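Local structure of probable adenylyl-sulfate kinase (Synechocystis sp., 5CB8) at residues K140-K145 with K152-I157. The protein catalyses the ATP-dependent 3'-phosphorylation of adenosine 5'-phosphosulfate to 3'-phosphoadenylyl sulfate, the activated form of sulfate. Residues are numbered along the deposited sequence; the frame is centred on the assembly and turned at random.
With ADX (adenosine-5'-phosphosulfate), chain G.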
# COMPACT_ATOMS: atom_id res chain seq x y z
N LYS B 140 -12.96 14.72 -19.52
CA LYS B 140 -12.78 15.60 -18.36
C LYS B 140 -12.27 16.98 -18.76
O LYS B 140 -11.90 17.78 -17.89
CB LYS B 140 -11.80 14.97 -17.36
CG LYS B 140 -12.25 13.60 -16.85
CD LYS B 140 -11.24 13.05 -15.85
CE LYS B 140 -11.53 11.59 -15.53
NZ LYS B 140 -10.42 11.02 -14.71
N GLY B 141 -12.23 17.26 -20.06
CA GLY B 141 -11.82 18.56 -20.56
C GLY B 141 -10.32 18.79 -20.52
O GLY B 141 -9.85 19.90 -20.75
N LEU B 142 -9.56 17.73 -20.26
CA LEU B 142 -8.12 17.86 -20.05
C LEU B 142 -7.33 18.09 -21.34
O LEU B 142 -6.32 18.79 -21.33
CB LEU B 142 -7.57 16.64 -19.32
CG LEU B 142 -8.18 16.39 -17.94
CD1 LEU B 142 -7.77 15.00 -17.43
CD2 LEU B 142 -7.75 17.47 -16.98
N TYR B 143 -7.78 17.51 -22.45
CA TYR B 143 -7.08 17.71 -23.71
C TYR B 143 -7.13 19.18 -24.16
O TYR B 143 -6.14 19.72 -24.65
CB TYR B 143 -7.65 16.80 -24.81
CG TYR B 143 -7.20 15.36 -24.64
CD1 TYR B 143 -7.92 14.47 -23.85
CD2 TYR B 143 -6.04 14.91 -25.24
CE1 TYR B 143 -7.50 13.16 -23.69
CE2 TYR B 143 -5.61 13.60 -25.09
CZ TYR B 143 -6.35 12.73 -24.32
OH TYR B 143 -5.91 11.43 -24.16
N ALA B 144 -8.28 19.82 -23.99
CA ALA B 144 -8.39 21.21 -24.40
C ALA B 144 -7.48 22.07 -23.53
O ALA B 144 -6.88 23.03 -24.01
CB ALA B 144 -9.84 21.68 -24.34
N LYS B 145 -7.37 21.72 -22.25
CA LYS B 145 -6.49 22.47 -21.35
C LYS B 145 -5.02 22.25 -21.68
O LYS B 145 -4.19 23.14 -21.48
CB LYS B 145 -6.77 22.10 -19.88
CG LYS B 145 -8.12 22.61 -19.38
CD LYS B 145 -8.33 22.24 -17.90
CE LYS B 145 -9.50 23.02 -17.28
NZ LYS B 145 -10.80 22.64 -17.89
N LYS B 152 0.34 21.75 -18.21
CA LYS B 152 1.61 21.40 -18.86
C LYS B 152 1.89 19.92 -18.67
O LYS B 152 1.46 19.34 -17.68
CB LYS B 152 2.76 22.16 -18.20
CG LYS B 152 2.48 23.63 -17.91
CD LYS B 152 2.39 24.42 -19.19
CE LYS B 152 2.18 25.90 -18.89
NZ LYS B 152 1.87 26.61 -20.15
N GLY B 153 2.60 19.31 -19.61
CA GLY B 153 3.03 17.93 -19.42
C GLY B 153 1.89 16.93 -19.38
O GLY B 153 1.88 16.02 -18.54
N PHE B 154 0.94 17.09 -20.29
CA PHE B 154 -0.18 16.17 -20.39
C PHE B 154 0.15 15.03 -21.34
O PHE B 154 0.53 15.25 -22.49
CB PHE B 154 -1.44 16.89 -20.85
CG PHE B 154 -2.69 16.05 -20.73
CD1 PHE B 154 -3.26 15.83 -19.48
CD2 PHE B 154 -3.28 15.50 -21.85
CE1 PHE B 154 -4.40 15.06 -19.35
CE2 PHE B 154 -4.42 14.72 -21.74
CZ PHE B 154 -4.98 14.49 -20.49
N THR B 155 -0.01 13.81 -20.84
CA THR B 155 0.30 12.59 -21.58
C THR B 155 -0.28 12.59 -22.99
O THR B 155 -1.50 12.79 -23.17
CB THR B 155 -0.25 11.38 -20.83
OG1 THR B 155 0.30 11.37 -19.50
CG2 THR B 155 0.11 10.08 -21.56
N GLY B 156 0.57 12.36 -23.98
CA GLY B 156 0.11 12.25 -25.35
C GLY B 156 0.11 13.56 -26.12
O GLY B 156 0.05 13.55 -27.35
N ILE B 157 0.18 14.67 -25.40
CA ILE B 157 0.19 16.00 -26.03
C ILE B 157 1.56 16.65 -25.88
O ILE B 157 2.21 17.02 -26.87
CB ILE B 157 -0.88 16.92 -25.43
CG1 ILE B 157 -2.28 16.32 -25.62
CG2 ILE B 157 -0.82 18.30 -26.09
CD1 ILE B 157 -2.66 16.09 -27.09
SB ADX G . 0.35 8.28 -14.15
O1B ADX G . 1.09 8.61 -12.93
O2B ADX G . 0.13 6.83 -14.28
O3B ADX G . 1.08 8.80 -15.31
PA ADX G . -2.29 8.47 -13.34
O1A ADX G . -1.93 8.14 -11.89
O2A ADX G . -3.03 7.33 -14.03
O3A ADX G . -1.00 8.97 -14.14
O5' ADX G . -3.24 9.76 -13.30
C5' ADX G . -3.80 10.23 -14.49
C4' ADX G . -4.97 11.02 -14.31
O4' ADX G . -4.57 12.33 -13.77
C3' ADX G . -5.65 11.28 -15.59
O3' ADX G . -6.72 10.45 -15.70
C2' ADX G . -6.10 12.68 -15.52
O2' ADX G . -7.39 12.73 -15.10
C1' ADX G . -5.26 13.34 -14.48
N9 ADX G . -4.29 14.29 -14.96
C8 ADX G . -4.09 15.54 -14.48
N7 ADX G . -3.00 16.06 -15.07
C5 ADX G . -2.49 15.13 -15.92
C6 ADX G . -1.39 15.12 -16.76
N6 ADX G . -0.48 16.25 -16.82
N1 ADX G . -1.15 14.02 -17.51
C2 ADX G . -1.96 12.94 -17.43
N3 ADX G . -3.03 12.92 -16.62
C4 ADX G . -3.32 14.00 -15.85
O HOH W 1 -3.60 11.01 -22.51
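Y143 OH is held by two hydrogen bonds: it donates one to the carbonyl O of S34, in the loop that probably binds ATP, and accepts one from a water lying 2.9 Å away. The same water donates to T155 O at 2.8 Å, so it bridges the helix starting at L142 and the loop that follows it. F154 sets its edge against one face of the tyrosine ring, a T-shaped stack with the planes at 80° and the centroids 5.0 Å apart; CE2 of F154 sits over the ring centre. A chi1 of -169°, with CG trans to the amide nitrogen, carries the phenyl across to the helix. L142 packs on the same phenyl through CB, 3.5 Å from F154 CE1, while its CD1 turns to the ribose O2' of the bound adenosine-5'-phosphosulfate. In this P-loop kinase fold, with its five-stranded parallel sheet, the two segments line the adenosine end of the substrate pocket. F154 CD1 lies 3.4 Å from adenine C6, and G153 O takes an almost straight hydrogen bond from N6 (2.9 Å, 174°). Farther along, I157 CD1 meets the edge of the tyrosine ring at CD2, 4.0 Å away.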